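Local coordinates for cell death abnormality protein 2 (Caenorhabditis elegans, PDB 3QWX) that acts as a Crk-family SH2–SH3 signalling adaptor, needed for engulfment of cell corpses and for migration of the gonadal distal tip cells, at residues M40-V53 against N60-P72. Residues are numbered along the deposited sequence; the frame is centred on the assembly and turned at random.
Sequences MRDSSRPGEYSLTV and NAVCHYLIERGEP. With SO4 (sulfate ion), chain B.
Leu-51 and Tyr-65 form a hydrogen-bonded pair, joined both ways (Leu-51 N to Tyr-65 O 2.9 Å), midway along an antiparallel beta hairpin in the central sheet of the SH2 domain. The ladder runs from Tyr-49/Ile-67, where Tyr-49 N to Ile-67 O is weak, to Val-53/Cys-63. The tight side is apolar: Ile-67 sends CD1 to within 4.1 Å of Leu-51 CB, and its straight chain (chi2 180°) also takes it to Met-40 CE. Helix 92-98 packs on this face, Leu-95 on Ile-67 and Ile-92 on Met-40. Farther along, Val-53 CG2 meets the Tyr-65 ring at its edge; Tyr-65 OH is hydrogen-bonded to Glu-55 OE2 and Thr-105 OG1.

On the other face a sulfate, probably from the crystallisation liquor, occupies what is probably the phosphotyrosine pocket. Arg-41 gives NH1 to O1 and NH2 to O3 in nearly straight bonds, Ser-43 OG bonds O4, Ser-44 uses backbone N and OG, and Arg-21 NH1 also bonds the sulfate. Ser-50 CB lies 3.3 Å above the Arg-41 guanidinium plane, and NE bonds in plane to Thr-52 OG1, which fixes the group's rotation. His-64 CD2 sits 3.0 Å from Arg-41 NH2.

At the rim Leu-66 still packs closely, CD2 3.3 Å from Glu-48 CB and CD1 against Arg-45 NE. Only the Gly-47/Arg-69 end is open, water 1 linking Gly-47 O to Arg-69 NE, weakly at the arginine. Glu-48 OE1 accepts a hydrogen bond from Arg-69 N, syn but tilted out of the carboxylate plane, at 3.2 Å.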
loop_
_atom_site.group_PDB
_atom_site.type_symbol
_atom_site.label_atom_id
_atom_site.label_comp_id
_atom_site.label_asym_id
_atom_site.label_seq_id
_atom_site.Cartn_x
_atom_site.Cartn_y
_atom_site.Cartn_z
ATOM N N MET A 40 -1.826 -0.917 -3.528
ATOM C CA MET A 40 -0.772 -0.917 -4.520
ATOM C C MET A 40 0.375 -1.793 -4.051
ATOM O O MET A 40 0.538 -2.030 -2.860
ATOM C CB MET A 40 -0.284 0.502 -4.802
ATOM C CG MET A 40 -1.195 1.247 -5.784
ATOM S SD MET A 40 -0.568 2.895 -6.052
ATOM C CE MET A 40 0.964 2.564 -6.921
ATOM N N ARG A 41 1.145 -2.284 -5.008
ATOM C CA ARG A 41 2.235 -3.211 -4.735
ATOM C C ARG A 41 3.163 -3.196 -5.933
ATOM O O ARG A 41 2.886 -2.527 -6.929
ATOM C CB ARG A 41 1.703 -4.629 -4.525
ATOM C CG ARG A 41 0.945 -5.163 -5.718
ATOM C CD ARG A 41 0.373 -6.553 -5.492
ATOM N NE ARG A 41 -0.455 -6.931 -6.638
ATOM C CZ ARG A 41 0.031 -7.370 -7.796
ATOM N NH1 ARG A 41 1.336 -7.499 -7.951
ATOM N NH2 ARG A 41 -0.783 -7.674 -8.801
ATOM N N ASP A 42 4.250 -3.954 -5.855
ATOM C CA ASP A 42 5.126 -4.102 -7.012
ATOM C C ASP A 42 4.558 -5.059 -8.059
ATOM O O ASP A 42 3.963 -6.085 -7.730
ATOM C CB ASP A 42 6.523 -4.535 -6.561
ATOM C CG ASP A 42 7.161 -3.514 -5.652
ATOM O OD1 ASP A 42 7.157 -2.327 -6.027
ATOM O OD2 ASP A 42 7.632 -3.879 -4.559
ATOM N N SER A 43 4.738 -4.713 -9.328
ATOM C CA SER A 43 4.425 -5.631 -10.412
ATOM C C SER A 43 5.526 -6.687 -10.585
ATOM O O SER A 43 6.644 -6.512 -10.112
ATOM C CB SER A 43 4.252 -4.849 -11.718
ATOM O OG SER A 43 4.084 -5.712 -12.818
ATOM N N SER A 44 5.208 -7.772 -11.282
ATOM C CA SER A 44 6.224 -8.743 -11.678
ATOM C C SER A 44 7.156 -8.110 -12.717
ATOM O O SER A 44 8.261 -8.598 -12.969
ATOM C CB SER A 44 5.581 -10.023 -12.229
ATOM O OG SER A 44 4.844 -9.785 -13.421
ATOM N N ARG A 45 6.699 -7.011 -13.311
ATOM C CA ARG A 45 7.501 -6.263 -14.271
ATOM C C ARG A 45 8.393 -5.241 -13.565
ATOM O O ARG A 45 7.926 -4.487 -12.703
ATOM C CB ARG A 45 6.598 -5.569 -15.294
ATOM C CG ARG A 45 6.261 -6.431 -16.476
ATOM C CD ARG A 45 4.818 -6.890 -16.476
ATOM N NE ARG A 45 4.053 -6.296 -17.575
ATOM C CZ ARG A 45 4.237 -6.578 -18.865
ATOM N NH1 ARG A 45 5.176 -7.443 -19.238
ATOM N NH2 ARG A 45 3.481 -5.988 -19.789
ATOM N N PRO A 46 9.688 -5.219 -13.923
ATOM C CA PRO A 46 10.627 -4.256 -13.344
ATOM C C PRO A 46 10.109 -2.823 -13.455
ATOM O O PRO A 46 9.641 -2.417 -14.523
ATOM C CB PRO A 46 11.877 -4.427 -14.212
ATOM C CG PRO A 46 11.810 -5.829 -14.686
ATOM C CD PRO A 46 10.347 -6.134 -14.872
ATOM N N GLY A 47 10.190 -2.080 -12.356
ATOM C CA GLY A 47 9.850 -0.669 -12.347
ATOM C C GLY A 47 8.396 -0.328 -12.597
ATOM O O GLY A 47 8.070 0.832 -12.862
ATOM N N GLU A 48 7.513 -1.322 -12.541
ATOM C CA GLU A 48 6.085 -1.045 -12.639
ATOM C C GLU A 48 5.395 -1.266 -11.288
ATOM O O GLU A 48 5.930 -1.937 -10.401
ATOM C CB GLU A 48 5.417 -1.896 -13.724
ATOM C CG GLU A 48 6.123 -1.909 -15.090
ATOM C CD GLU A 48 6.139 -0.555 -15.797
ATOM O OE1 GLU A 48 6.213 0.500 -15.118
ATOM O OE2 GLU A 48 6.093 -0.552 -17.042
ATOM N N TYR A 49 4.219 -0.669 -11.131
ATOM C CA TYR A 49 3.383 -0.929 -9.974
ATOM C C TYR A 49 2.153 -1.677 -10.428
ATOM O O TYR A 49 1.793 -1.655 -11.598
ATOM C CB TYR A 49 2.966 0.367 -9.271
ATOM C CG TYR A 49 4.092 1.096 -8.581
ATOM C CD1 TYR A 49 4.790 0.506 -7.529
ATOM C CD2 TYR A 49 4.443 2.385 -8.955
ATOM C CE1 TYR A 49 5.812 1.174 -6.889
ATOM C CE2 TYR A 49 5.466 3.060 -8.320
ATOM C CZ TYR A 49 6.152 2.451 -7.290
ATOM O OH TYR A 49 7.166 3.131 -6.653
ATOM N N SER A 50 1.508 -2.340 -9.484
ATOM C CA SER A 50 0.246 -2.997 -9.733
ATOM C C SER A 50 -0.762 -2.455 -8.749
ATOM O O SER A 50 -0.457 -2.287 -7.574
ATOM C CB SER A 50 0.370 -4.510 -9.542
ATOM O OG SER A 50 0.908 -5.123 -10.692
ATOM N N LEU A 51 -1.956 -2.179 -9.253
ATOM C CA LEU A 51 -3.093 -1.802 -8.445
ATOM C C LEU A 51 -4.001 -3.023 -8.383
ATOM O O LEU A 51 -4.436 -3.519 -9.421
ATOM C CB LEU A 51 -3.827 -0.631 -9.116
ATOM C CG LEU A 51 -5.121 -0.108 -8.500
ATOM C CD1 LEU A 51 -4.884 0.537 -7.133
ATOM C CD2 LEU A 51 -5.768 0.881 -9.450
ATOM N N THR A 52 -4.286 -3.497 -7.175
ATOM C CA THR A 52 -5.183 -4.643 -6.957
ATOM C C THR A 52 -6.456 -4.192 -6.221
ATOM O O THR A 52 -6.373 -3.529 -5.185
ATOM C CB THR A 52 -4.473 -5.795 -6.157
ATOM O OG1 THR A 52 -3.267 -6.175 -6.829
ATOM C CG2 THR A 52 -5.375 -7.024 -6.038
ATOM N N VAL A 53 -7.620 -4.552 -6.771
ATOM C CA VAL A 53 -8.914 -4.033 -6.322
ATOM C C VAL A 53 -9.982 -5.134 -6.204
ATOM O O VAL A 53 -10.101 -5.992 -7.071
ATOM C CB VAL A 53 -9.464 -2.944 -7.297
ATOM C CG1 VAL A 53 -10.554 -2.113 -6.631
ATOM C CG2 VAL A 53 -8.357 -2.039 -7.786
ATOM N N ASN A 60 -15.798 -12.564 -11.456
ATOM C CA ASN A 60 -14.439 -12.027 -11.297
ATOM C C ASN A 60 -14.261 -11.015 -10.149
ATOM O O ASN A 60 -14.402 -9.807 -10.345
ATOM C CB ASN A 60 -14.071 -11.378 -12.639
ATOM C CG ASN A 60 -12.704 -10.721 -12.637
ATOM O OD1 ASN A 60 -11.875 -10.961 -11.760
ATOM N ND2 ASN A 60 -12.464 -9.887 -13.636
ATOM N N ALA A 61 -13.945 -11.502 -8.952
ATOM C CA ALA A 61 -13.987 -10.653 -7.760
ATOM C C ALA A 61 -12.835 -9.658 -7.639
ATOM O O ALA A 61 -13.053 -8.475 -7.365
ATOM C CB ALA A 61 -14.087 -11.512 -6.493
ATOM N N VAL A 62 -11.613 -10.147 -7.804
ATOM C CA VAL A 62 -10.442 -9.312 -7.613
ATOM C C VAL A 62 -9.726 -9.069 -8.943
ATOM O O VAL A 62 -9.434 -10.017 -9.666
ATOM C CB VAL A 62 -9.487 -9.931 -6.553
ATOM C CG1 VAL A 62 -8.245 -9.085 -6.392
ATOM C CG2 VAL A 62 -10.201 -10.055 -5.206
ATOM N N CYS A 63 -9.458 -7.800 -9.259
ATOM C CA CYS A 63 -8.749 -7.424 -10.490
ATOM C C CYS A 63 -7.409 -6.731 -10.211
ATOM O O CYS A 63 -7.249 -6.044 -9.207
ATOM C CB CYS A 63 -9.613 -6.502 -11.374
ATOM S SG CYS A 63 -11.326 -7.029 -11.622
ATOM N N HIS A 64 -6.465 -6.917 -11.124
ATOM C CA HIS A 64 -5.142 -6.317 -11.040
ATOM C C HIS A 64 -4.871 -5.447 -12.268
ATOM O O HIS A 64 -5.228 -5.817 -13.387
ATOM C CB HIS A 64 -4.082 -7.419 -10.977
ATOM C CG HIS A 64 -4.279 -8.386 -9.852
ATOM N ND1 HIS A 64 -5.137 -9.463 -9.937
ATOM C CD2 HIS A 64 -3.722 -8.444 -8.620
ATOM C CE1 HIS A 64 -5.099 -10.143 -8.804
ATOM N NE2 HIS A 64 -4.245 -9.549 -7.992
ATOM N N TYR A 65 -4.218 -4.309 -12.054
ATOM C CA TYR A 65 -3.902 -3.370 -13.127
ATOM C C TYR A 65 -2.447 -2.966 -13.119
ATOM O O TYR A 65 -1.915 -2.536 -12.100
ATOM C CB TYR A 65 -4.762 -2.111 -13.011
ATOM C CG TYR A 65 -6.215 -2.452 -13.044
ATOM C CD1 TYR A 65 -6.897 -2.533 -14.255
ATOM C CD2 TYR A 65 -6.898 -2.740 -11.877
ATOM C CE1 TYR A 65 -8.221 -2.872 -14.295
ATOM C CE2 TYR A 65 -8.215 -3.081 -11.900
ATOM C CZ TYR A 65 -8.878 -3.143 -13.114
ATOM O OH TYR A 65 -10.200 -3.491 -13.138
ATOM N N LEU A 66 -1.810 -3.093 -14.272
ATOM C CA LEU A 66 -0.429 -2.683 -14.410
ATOM C C LEU A 66 -0.407 -1.164 -14.577
ATOM O O LEU A 66 -1.068 -0.618 -15.458
ATOM C CB LEU A 66 0.187 -3.354 -15.634
ATOM C CG LEU A 66 1.701 -3.518 -15.724
ATOM C CD1 LEU A 66 2.139 -3.536 -17.190
ATOM C CD2 LEU A 66 2.422 -2.434 -14.966
ATOM N N ILE A 67 0.340 -0.487 -13.715
ATOM C CA ILE A 67 0.514 0.953 -13.834
ATOM C C ILE A 67 1.883 1.159 -14.476
ATOM O O ILE A 67 2.925 0.982 -13.835
ATOM C CB ILE A 67 0.426 1.654 -12.461
ATOM C CG1 ILE A 67 -0.963 1.451 -11.838
ATOM C CG2 ILE A 67 0.801 3.153 -12.569
ATOM C CD1 ILE A 67 -1.124 2.102 -10.486
ATOM N N GLU A 68 1.874 1.500 -15.758
ATOM C CA GLU A 68 3.113 1.612 -16.519
ATOM C C GLU A 68 3.657 3.026 -16.499
ATOM O O GLU A 68 2.910 3.998 -16.603
ATOM C CB GLU A 68 2.892 1.173 -17.960
ATOM C CG GLU A 68 2.178 -0.147 -18.070
ATOM C CD GLU A 68 1.956 -0.557 -19.499
ATOM O OE1 GLU A 68 2.957 -0.782 -20.208
ATOM O OE2 GLU A 68 0.782 -0.662 -19.906
ATOM N N ARG A 69 4.967 3.134 -16.349
ATOM C CA ARG A 69 5.623 4.430 -16.390
ATOM C C ARG A 69 6.024 4.747 -17.823
ATOM O O ARG A 69 6.571 3.891 -18.546
ATOM C CB ARG A 69 6.854 4.441 -15.486
ATOM C CG ARG A 69 7.616 5.749 -15.566
ATOM C CD ARG A 69 8.501 5.954 -14.371
ATOM N NE ARG A 69 9.466 4.873 -14.224
ATOM C CZ ARG A 69 10.593 4.988 -13.530
ATOM N NH1 ARG A 69 10.890 6.147 -12.944
ATOM N NH2 ARG A 69 11.419 3.954 -13.428
ATOM N N GLY A 70 5.757 5.983 -18.228
ATOM C CA GLY A 70 5.993 6.385 -19.596
ATOM C C GLY A 70 7.377 6.975 -19.762
ATOM O O GLY A 70 8.248 6.796 -18.917
ATOM N N GLU A 71 7.563 7.695 -20.859
ATOM C CA GLU A 71 8.843 8.300 -21.187
ATOM C C GLU A 71 8.961 9.695 -20.571
ATOM O O GLU A 71 8.068 10.532 -20.737
ATOM C CB GLU A 71 8.971 8.371 -22.707
ATOM C CG GLU A 71 10.100 9.225 -23.218
ATOM C CD GLU A 71 10.241 9.112 -24.716
ATOM O OE1 GLU A 71 9.941 10.099 -25.423
ATOM O OE2 GLU A 71 10.626 8.023 -25.181
ATOM N N PRO A 72 10.067 9.954 -19.853
ATOM C CA PRO A 72 10.290 11.253 -19.208
ATOM C C PRO A 72 10.726 12.257 -20.264
ATOM O O PRO A 72 11.390 11.846 -21.217
ATOM C CB PRO A 72 11.469 10.984 -18.258
ATOM C CG PRO A 72 11.794 9.513 -18.389
ATOM C CD PRO A 72 11.213 9.051 -19.679
HETATM S S SO4 B . 1.827 -8.760 -11.644
HETATM O O1 SO4 B . 2.542 -8.581 -10.382
HETATM O O2 SO4 B . 2.085 -10.106 -12.145
HETATM O O3 SO4 B . 0.386 -8.595 -11.471
HETATM O O4 SO4 B . 2.290 -7.757 -12.592
HETATM O O HOH W 1 9.494 1.706 -15.166
HETATM O O HOH W 2 5.084 2.327 -13.167
#